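Local coordinates for insecticidal crystal protein Cry7Cal (Bacillus thuringiensis, PDB 5ZI1) that is an insecticidal toxin active against the locust Locusta migratoria manilensis and probably acts after binding a receptor on cells of the insect, at residues A[353-358]-A[412-417]; A[358-363]-A[394-399]; A[375-380]-A[405-410]. All blocks are in the same frame, centred on the assembly; numbering follows the deposited sequence.

In the fold
All three contacts lie in the middle domain of the three-domain toxin, a beta-prism of antiparallel sheets, and all involve the sheet ordered 387-393, 369-382, 352-365, 404-407, a Greek-key order. Contacts 1 and 2 use successive parts of strand 352-365, share Y358 and have centres about 22 Å apart. Contact 3 reaches over this strand, its centre about 9 Å from that of contact 1 and 13 Å from that of contact 2. Probable backbone hydrogen bonds join neighbouring strands of the sheet: Y358 O to R377 N, 2.8 Å, and S359 N to T406 O, 2.9 Å. No ligand or active site is involved; receptor binding is only inferred from the family.

Contact 1 of 3, residues A[353-358]-A[412-417]; sequences DIYQTY and LPIELL
Y355 meets two aliphatic side chains, I414 and L416, reaching in from a loop that has no regular secondary structure. The tight part is at the phenol ring. CD1 of L416 approaches Y355 CE1 to 3.5 Å from an oblique direction, and the other methyl, CD2, lies 4.3 Å above the plane of the Y355 ring, displaced toward the rim. I414 comes in at the ring edge: its CD1 lies near the ring plane, 3.8 Å from Y355 CD1, and its side chain crosses that of Y355 at about a right angle. Two methyl-bearing branches therefore hold different parts of one ring. The torsions explain how I414 does this: its CG1 is wedged between the backbone N and the carbonyl carbon (chi1 65°), and the chain then extends (chi2 -175°) to carry CD1 to the ring.

The other side is looser and more polar. Backbones stay apart, with 7.8 Å between the CA atoms of Y355 and I414, and no direct hydrogen bond crosses. A water bridges instead, donating to Y355 O at 2.8 Å and to L412 O at 3.0 Å. Q356 adds only a brush of its amide oxygen, OE1, 3.7 Å from I414 CD1; the polar partner of that oxygen is the hydroxyl of S409. Q356, I414 and L416 all remain partly exposed, whereas Y355 is buried.

Y355 and Q356 both face Y379 of strand 369-382, a classic beta bulge, which lets these consecutive residues both point toward the loop. On its outer side the loop meets helix 13-26 of the N-terminal domain, where P413 touches I14 and F15, while L412 packs on W452 of strand 448-454.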
loop_
_atom_site.group_PDB
_atom_site.type_symbol
_atom_site.label_atom_id
_atom_site.label_comp_id
_atom_site.label_asym_id
_atom_site.label_seq_id
_atom_site.Cartn_x
_atom_site.Cartn_y
_atom_site.Cartn_z
ATOM N N ASP A 353 -2.501 -4.028 -17.518
ATOM C CA ASP A 353 -1.586 -3.789 -16.413
ATOM C C ASP A 353 -0.209 -3.595 -17.016
ATOM O O ASP A 353 0.391 -4.549 -17.512
ATOM C CB ASP A 353 -1.560 -4.944 -15.419
ATOM C CG ASP A 353 -2.652 -4.862 -14.408
ATOM O OD1 ASP A 353 -3.401 -3.846 -14.395
ATOM O OD2 ASP A 353 -2.748 -5.830 -13.628
ATOM N N ILE A 354 0.288 -2.363 -16.974
ATOM C CA ILE A 354 1.691 -2.102 -17.262
ATOM C C ILE A 354 2.477 -2.453 -16.007
ATOM O O ILE A 354 2.423 -1.728 -15.014
ATOM C CB ILE A 354 1.928 -0.648 -17.669
ATOM C CG1 ILE A 354 0.992 -0.271 -18.820
ATOM C CG2 ILE A 354 3.445 -0.424 -17.978
ATOM C CD1 ILE A 354 1.168 -1.150 -20.073
ATOM N N TYR A 355 3.202 -3.568 -16.055
ATOM C CA TYR A 355 3.972 -4.091 -14.942
ATOM C C TYR A 355 5.450 -3.712 -14.986
ATOM O O TYR A 355 6.183 -4.043 -14.045
ATOM C CB TYR A 355 3.842 -5.618 -14.909
ATOM C CG TYR A 355 4.357 -6.302 -16.172
ATOM C CD1 TYR A 355 5.708 -6.606 -16.319
ATOM C CD2 TYR A 355 3.492 -6.643 -17.216
ATOM C CE1 TYR A 355 6.192 -7.219 -17.462
ATOM C CE2 TYR A 355 3.970 -7.267 -18.364
ATOM C CZ TYR A 355 5.328 -7.546 -18.478
ATOM O OH TYR A 355 5.825 -8.169 -19.594
ATOM N N GLN A 356 5.912 -3.040 -16.042
ATOM C CA GLN A 356 7.327 -2.697 -16.142
ATOM C C GLN A 356 7.512 -1.569 -17.141
ATOM O O GLN A 356 6.785 -1.482 -18.132
ATOM C CB GLN A 356 8.160 -3.906 -16.572
ATOM C CG GLN A 356 9.637 -3.651 -16.567
ATOM C CD GLN A 356 10.438 -4.841 -17.044
ATOM O OE1 GLN A 356 11.223 -5.407 -16.280
ATOM N NE2 GLN A 356 10.260 -5.220 -18.314
ATOM N N THR A 357 8.497 -0.711 -16.878
ATOM C CA THR A 357 8.905 0.318 -17.829
ATOM C C THR A 357 10.418 0.297 -17.985
ATOM O O THR A 357 11.153 -0.170 -17.109
ATOM C CB THR A 357 8.458 1.731 -17.409
ATOM O OG1 THR A 357 9.077 2.081 -16.164
ATOM C CG2 THR A 357 6.934 1.794 -17.245
ATOM N N TYR A 358 10.872 0.794 -19.139
ATOM C CA TYR A 358 12.283 0.963 -19.461
ATOM C C TYR A 358 12.436 2.361 -20.024
ATOM O O TYR A 358 11.617 2.791 -20.845
ATOM C CB TYR A 358 12.766 -0.094 -20.464
ATOM C CG TYR A 358 14.153 0.156 -21.066
ATOM C CD1 TYR A 358 15.316 -0.120 -20.345
ATOM C CD2 TYR A 358 14.289 0.667 -22.351
ATOM C CE1 TYR A 358 16.562 0.114 -20.873
ATOM C CE2 TYR A 358 15.549 0.895 -22.905
ATOM C CZ TYR A 358 16.675 0.614 -22.163
ATOM O OH TYR A 358 17.913 0.836 -22.714
ATOM N N LEU A 412 10.851 -1.848 -8.284
ATOM C CA LEU A 412 9.641 -2.619 -8.010
ATOM C C LEU A 412 9.768 -3.947 -8.745
ATOM O O LEU A 412 9.301 -4.088 -9.882
ATOM C CB LEU A 412 8.391 -1.865 -8.452
ATOM C CG LEU A 412 8.062 -0.537 -7.778
ATOM C CD1 LEU A 412 6.950 0.131 -8.548
ATOM C CD2 LEU A 412 7.681 -0.722 -6.281
ATOM N N PRO A 413 10.388 -4.941 -8.125
ATOM C CA PRO A 413 10.745 -6.157 -8.859
ATOM C C PRO A 413 9.544 -6.988 -9.267
ATOM O O PRO A 413 8.476 -6.961 -8.649
ATOM C CB PRO A 413 11.637 -6.918 -7.873
ATOM C CG PRO A 413 11.275 -6.366 -6.538
ATOM C CD PRO A 413 10.956 -4.926 -6.773
ATOM N N ILE A 414 9.732 -7.716 -10.361
ATOM C CA ILE A 414 8.750 -8.656 -10.866
ATOM C C ILE A 414 9.418 -10.019 -10.950
ATOM O O ILE A 414 10.623 -10.166 -10.750
ATOM C CB ILE A 414 8.193 -8.238 -12.233
ATOM C CG1 ILE A 414 9.310 -8.287 -13.287
ATOM C CG2 ILE A 414 7.568 -6.864 -12.143
ATOM C CD1 ILE A 414 8.883 -7.785 -14.620
ATOM N N GLU A 415 8.613 -11.023 -11.259
ATOM C CA GLU A 415 9.127 -12.368 -11.445
ATOM C C GLU A 415 8.095 -13.127 -12.259
ATOM O O GLU A 415 7.243 -13.838 -11.710
ATOM C CB GLU A 415 9.410 -13.036 -10.100
ATOM C CG GLU A 415 10.084 -14.386 -10.204
ATOM C CD GLU A 415 10.314 -15.010 -8.838
ATOM O OE1 GLU A 415 11.131 -14.464 -8.052
ATOM O OE2 GLU A 415 9.665 -16.041 -8.545
ATOM N N LEU A 416 8.139 -12.934 -13.571
ATOM C CA LEU A 416 7.100 -13.483 -14.420
ATOM C C LEU A 416 7.340 -14.952 -14.718
ATOM O O LEU A 416 8.478 -15.428 -14.783
ATOM C CB LEU A 416 6.987 -12.708 -15.727
ATOM C CG LEU A 416 7.036 -11.194 -15.615
ATOM C CD1 LEU A 416 7.078 -10.585 -17.019
ATOM C CD2 LEU A 416 5.821 -10.717 -14.822
ATOM N N LEU A 417 6.234 -15.670 -14.860
ATOM C CA LEU A 417 6.228 -17.026 -15.368
ATOM C C LEU A 417 6.509 -17.001 -16.867
ATOM O O LEU A 417 6.581 -15.942 -17.496
ATOM C CB LEU A 417 4.874 -17.683 -15.096
ATOM C CG LEU A 417 4.458 -17.920 -13.641
ATOM C CD1 LEU A 417 3.229 -18.804 -13.603
ATOM C CD2 LEU A 417 5.598 -18.491 -12.787
HETATM O O HOH W 1 8.333 -3.103 -12.584
#

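Contact 2 of 3, residues A[358-363]-A[394-399]; sequences YSIAAA and FSNNIP
The carboxamide of N396 is the flat group here, and its two ends do different work: ND2 points toward CG2 of I360, a loose approach at 4.4 Å, while OD1 accepts from the backbone N of I398. That bond closes an Asx turn, in the loop between strands 387-393 and 404-407 of a beta-prism sheet. The I398 N lies above the carbonyl plane, 40° out of it; the bond has a normal length of 2.9 Å and is reasonably straight, with an angle of 153° at the hydrogen. The same bond holds the turn and limits the rotation of the amide.

Apolar packing across the contact belongs to I398. With CG1 beside the backbone N and anti to the carbonyl carbon, its chain extends toward strand 352-365 and bridges backbones whose CA atoms, in A362 and I398, are 7.8 Å apart. F312 of strand 312-324 touches both N396 and I398, so the turn is also packed against a second sheet. Further along the turn, N397 OD1 accepts from the backbone N of R311. I360, N396 and I398 each touch a crystal neighbour, so lattice packing may influence this edge. The closest approach between the segments is methyl to methyl, A362 CB to I398 CD1 at 3.6 Å.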
loop_
_atom_site.group_PDB
_atom_site.type_symbol
_atom_site.label_atom_id
_atom_site.label_comp_id
_atom_site.label_asym_id
_atom_site.label_seq_id
_atom_site.Cartn_x
_atom_site.Cartn_y
_atom_site.Cartn_z
ATOM N N TYR A 358 10.872 0.794 -19.139
ATOM C CA TYR A 358 12.283 0.963 -19.461
ATOM C C TYR A 358 12.436 2.361 -20.024
ATOM O O TYR A 358 11.617 2.791 -20.845
ATOM C CB TYR A 358 12.766 -0.094 -20.464
ATOM C CG TYR A 358 14.153 0.156 -21.066
ATOM C CD1 TYR A 358 15.316 -0.120 -20.345
ATOM C CD2 TYR A 358 14.289 0.667 -22.351
ATOM C CE1 TYR A 358 16.562 0.114 -20.873
ATOM C CE2 TYR A 358 15.549 0.895 -22.905
ATOM C CZ TYR A 358 16.675 0.614 -22.163
ATOM O OH TYR A 358 17.913 0.836 -22.714
ATOM N N SER A 359 13.455 3.090 -19.563
ATOM C CA SER A 359 13.631 4.463 -20.018
ATOM C C SER A 359 15.105 4.773 -20.259
ATOM O O SER A 359 15.994 4.148 -19.677
ATOM C CB SER A 359 13.048 5.465 -19.010
ATOM O OG SER A 359 13.773 5.439 -17.788
ATOM N N ILE A 360 15.350 5.747 -21.134
ATOM C CA ILE A 360 16.670 6.359 -21.299
ATOM C C ILE A 360 16.564 7.788 -20.798
ATOM O O ILE A 360 15.717 8.554 -21.271
ATOM C CB ILE A 360 17.173 6.354 -22.761
ATOM C CG1 ILE A 360 17.185 4.953 -23.371
ATOM C CG2 ILE A 360 18.623 6.932 -22.837
ATOM C CD1 ILE A 360 18.285 4.072 -22.830
ATOM N N ALA A 361 17.430 8.153 -19.862
ATOM C CA ALA A 361 17.517 9.525 -19.385
ATOM C C ALA A 361 18.801 10.158 -19.911
ATOM O O ALA A 361 19.835 9.491 -20.020
ATOM C CB ALA A 361 17.476 9.588 -17.846
ATOM N N ALA A 362 18.718 11.444 -20.246
ATOM C CA ALA A 362 19.859 12.212 -20.717
ATOM C C ALA A 362 19.680 13.652 -20.257
ATOM O O ALA A 362 18.596 14.058 -19.813
ATOM C CB ALA A 362 19.995 12.139 -22.246
ATOM N N ALA A 363 20.763 14.420 -20.373
ATOM C CA ALA A 363 20.763 15.845 -20.062
ATOM C C ALA A 363 21.925 16.513 -20.787
ATOM O O ALA A 363 22.924 15.878 -21.116
ATOM C CB ALA A 363 20.886 16.104 -18.558
ATOM N N PHE A 394 12.981 8.597 -29.690
ATOM C CA PHE A 394 13.201 9.878 -30.332
ATOM C C PHE A 394 14.691 10.131 -30.499
ATOM O O PHE A 394 15.532 9.482 -29.874
ATOM C CB PHE A 394 12.567 11.000 -29.520
ATOM C CG PHE A 394 11.078 10.935 -29.463
ATOM C CD1 PHE A 394 10.356 10.479 -30.551
ATOM C CD2 PHE A 394 10.397 11.322 -28.317
ATOM C CE1 PHE A 394 8.976 10.411 -30.501
ATOM C CE2 PHE A 394 9.023 11.269 -28.260
ATOM C CZ PHE A 394 8.308 10.812 -29.356
ATOM N N SER A 395 15.002 11.130 -31.321
ATOM C CA SER A 395 16.382 11.367 -31.713
ATOM C C SER A 395 17.249 11.584 -30.488
ATOM O O SER A 395 16.813 12.157 -29.489
ATOM C CB SER A 395 16.497 12.580 -32.627
ATOM O OG SER A 395 16.893 13.705 -31.862
ATOM N N ASN A 396 18.480 11.099 -30.566
ATOM C CA ASN A 396 19.435 11.203 -29.477
ATOM C C ASN A 396 20.791 10.707 -29.963
ATOM O O ASN A 396 20.965 9.514 -30.234
ATOM C CB ASN A 396 18.944 10.404 -28.258
ATOM C CG ASN A 396 19.973 10.317 -27.169
ATOM O OD1 ASN A 396 20.899 11.134 -27.099
ATOM N ND2 ASN A 396 19.827 9.320 -26.303
ATOM N N ASN A 397 21.751 11.614 -30.098
ATOM C CA ASN A 397 23.103 11.233 -30.477
ATOM C C ASN A 397 24.087 11.439 -29.336
ATOM O O ASN A 397 25.300 11.521 -29.579
ATOM C CB ASN A 397 23.560 11.985 -31.737
ATOM C CG ASN A 397 23.756 13.484 -31.511
ATOM O OD1 ASN A 397 23.766 13.992 -30.374
ATOM N ND2 ASN A 397 23.932 14.204 -32.609
ATOM N N ILE A 398 23.585 11.561 -28.105
ATOM C CA ILE A 398 24.492 11.594 -26.951
ATOM C C ILE A 398 25.106 10.212 -26.779
ATOM O O ILE A 398 24.377 9.208 -26.864
ATOM C CB ILE A 398 23.746 12.025 -25.686
ATOM C CG1 ILE A 398 23.042 13.357 -25.895
ATOM C CG2 ILE A 398 24.708 12.174 -24.529
ATOM C CD1 ILE A 398 21.907 13.578 -24.920
ATOM N N PRO A 399 26.423 10.103 -26.583
ATOM C CA PRO A 399 27.031 8.783 -26.380
ATOM C C PRO A 399 26.342 8.037 -25.248
ATOM O O PRO A 399 25.971 8.623 -24.225
ATOM C CB PRO A 399 28.489 9.108 -26.036
ATOM C CG PRO A 399 28.732 10.459 -26.591
ATOM C CD PRO A 399 27.419 11.187 -26.545
#

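Contact 3 of 3, residues A[375-380]-A[405-410]; sequences LLRLYG and STYSSD
Two tyrosine hydroxyls meet above the sheet: Y407 OH donates to Y379 OH at 3.2 Å. The acceptor oxygen receives a second bond from R377, whose NH2 lies 3.2 Å from Y379 OH with an angle of 159° at the hydrogen, and the tyrosine oxygen sits close to the guanidinium plane. Y379 OH is thus gripped twice, once from its own strand and once from across. A cationic donor here would be expected to polarise the phenol. The three side chains form a surface cross-strand cluster on one sheet of the middle, beta-prism domain, spanning two strands that are not neighbours.

Conformations put the three groups together. R377 leaves the strand fully extended, CG anti to the backbone N, and the bend at chi3 (-53°) then swings the guanidinium round so that NH2 meets Y379 OH. In Y407 an unusual chi1 of -92°, off the staggered minima, lays the ring toward Y379. The two tyrosine side chains cross at about a right angle. Y379 OH lies near the plane of the Y407 ring at its edge, 3.6 Å from Y407 CE1, and Y407 CE1 lies obliquely to the Y379 ring, 4.1 Å from Y379 CZ. NH2 of R377 is 3.8 Å from Y407 OH, which lies at the guanidinium edge.

The CA atoms of R377 and Y407 are 9.5 Å apart because strand 352-365 runs between their strands; its Y358 ring meets that of Y407. On the far side of strand 369-382 lies strand 387-393, where R377 touches A391 and Y379 touches E389.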
loop_
_atom_site.group_PDB
_atom_site.type_symbol
_atom_site.label_atom_id
_atom_site.label_comp_id
_atom_site.label_asym_id
_atom_site.label_seq_id
_atom_site.Cartn_x
_atom_site.Cartn_y
_atom_site.Cartn_z
ATOM N N LEU A 375 13.524 7.997 -24.804
ATOM C CA LEU A 375 12.940 6.678 -24.991
ATOM C C LEU A 375 12.237 6.222 -23.715
ATOM O O LEU A 375 12.785 6.350 -22.611
ATOM C CB LEU A 375 14.021 5.688 -25.423
ATOM C CG LEU A 375 13.575 4.241 -25.645
ATOM C CD1 LEU A 375 14.501 3.598 -26.675
ATOM C CD2 LEU A 375 13.573 3.391 -24.373
ATOM N N LEU A 376 11.020 5.700 -23.882
ATOM C CA LEU A 376 10.219 5.117 -22.808
ATOM C C LEU A 376 9.459 3.936 -23.393
ATOM O O LEU A 376 8.683 4.105 -24.333
ATOM C CB LEU A 376 9.245 6.142 -22.221
ATOM C CG LEU A 376 8.312 5.725 -21.066
ATOM C CD1 LEU A 376 9.101 5.490 -19.794
ATOM C CD2 LEU A 376 7.261 6.787 -20.842
ATOM N N ARG A 377 9.691 2.747 -22.851
ATOM C CA ARG A 377 9.063 1.511 -23.304
ATOM C C ARG A 377 8.218 0.932 -22.170
ATOM O O ARG A 377 8.707 0.780 -21.044
ATOM C CB ARG A 377 10.148 0.521 -23.746
ATOM C CG ARG A 377 9.685 -0.819 -24.270
ATOM C CD ARG A 377 10.866 -1.772 -24.355
ATOM N NE ARG A 377 11.953 -1.176 -25.117
ATOM C CZ ARG A 377 13.245 -1.300 -24.819
ATOM N NH1 ARG A 377 14.148 -0.718 -25.594
ATOM N NH2 ARG A 377 13.639 -1.997 -23.759
ATOM N N LEU A 378 6.963 0.609 -22.466
ATOM C CA LEU A 378 6.051 0.028 -21.491
ATOM C C LEU A 378 5.821 -1.445 -21.789
ATOM O O LEU A 378 5.669 -1.835 -22.952
ATOM C CB LEU A 378 4.697 0.745 -21.476
ATOM C CG LEU A 378 4.585 2.265 -21.354
ATOM C CD1 LEU A 378 3.187 2.621 -20.870
ATOM C CD2 LEU A 378 5.633 2.819 -20.435
ATOM N N TYR A 379 5.782 -2.252 -20.732
ATOM C CA TYR A 379 5.463 -3.674 -20.806
ATOM C C TYR A 379 4.112 -3.913 -20.139
ATOM O O TYR A 379 3.937 -3.595 -18.951
ATOM C CB TYR A 379 6.529 -4.518 -20.116
ATOM C CG TYR A 379 7.934 -4.398 -20.660
ATOM C CD1 TYR A 379 8.707 -3.264 -20.410
ATOM C CD2 TYR A 379 8.512 -5.442 -21.374
ATOM C CE1 TYR A 379 10.007 -3.161 -20.882
ATOM C CE2 TYR A 379 9.823 -5.347 -21.856
ATOM C CZ TYR A 379 10.564 -4.206 -21.609
ATOM O OH TYR A 379 11.866 -4.101 -22.080
ATOM N N GLY A 380 3.180 -4.517 -20.882
ATOM C CA GLY A 380 1.820 -4.663 -20.416
ATOM C C GLY A 380 1.301 -6.081 -20.564
ATOM O O GLY A 380 1.853 -6.903 -21.292
ATOM N N SER A 405 20.140 4.449 -18.457
ATOM C CA SER A 405 19.008 3.581 -18.709
ATOM C C SER A 405 18.505 3.026 -17.380
ATOM O O SER A 405 19.283 2.805 -16.448
ATOM C CB SER A 405 19.393 2.449 -19.656
ATOM O OG SER A 405 20.406 1.667 -19.066
ATOM N N THR A 406 17.193 2.809 -17.300
ATOM C CA THR A 406 16.558 2.364 -16.061
ATOM C C THR A 406 15.435 1.391 -16.383
ATOM O O THR A 406 14.688 1.603 -17.345
ATOM C CB THR A 406 15.991 3.545 -15.265
ATOM O OG1 THR A 406 17.008 4.543 -15.127
ATOM C CG2 THR A 406 15.472 3.104 -13.855
ATOM N N TYR A 407 15.352 0.315 -15.586
ATOM C CA TYR A 407 14.198 -0.581 -15.540
ATOM C C TYR A 407 13.399 -0.330 -14.262
ATOM O O TYR A 407 13.950 -0.360 -13.157
ATOM C CB TYR A 407 14.642 -2.045 -15.595
ATOM C CG TYR A 407 14.707 -2.620 -17.000
ATOM C CD1 TYR A 407 13.563 -3.077 -17.632
ATOM C CD2 TYR A 407 15.913 -2.690 -17.698
ATOM C CE1 TYR A 407 13.602 -3.593 -18.915
ATOM C CE2 TYR A 407 15.967 -3.208 -18.974
ATOM C CZ TYR A 407 14.807 -3.658 -19.584
ATOM O OH TYR A 407 14.838 -4.173 -20.866
ATOM N N SER A 408 12.098 -0.091 -14.413
ATOM C CA SER A 408 11.233 0.067 -13.246
ATOM C C SER A 408 11.362 -1.118 -12.299
ATOM O O SER A 408 11.364 -0.954 -11.069
ATOM C CB SER A 408 9.782 0.226 -13.694
ATOM O OG SER A 408 9.307 -0.982 -14.251
ATOM N N SER A 409 11.469 -2.322 -12.862
ATOM C CA SER A 409 11.555 -3.541 -12.078
ATOM C C SER A 409 12.792 -3.600 -11.216
ATOM O O SER A 409 12.944 -4.563 -10.461
ATOM C CB SER A 409 11.526 -4.759 -12.996
ATOM O OG SER A 409 12.586 -4.696 -13.950
ATOM N N ASP A 410 13.695 -2.627 -11.318
ATOM C CA ASP A 410 14.817 -2.592 -10.391
ATOM C C ASP A 410 14.478 -1.889 -9.082
ATOM O O ASP A 410 15.207 -2.066 -8.103
ATOM C CB ASP A 410 16.019 -1.927 -11.043
ATOM C CG ASP A 410 16.780 -2.887 -11.924
ATOM O OD1 ASP A 410 17.233 -3.933 -11.403
ATOM O OD2 ASP A 410 16.880 -2.622 -13.142
#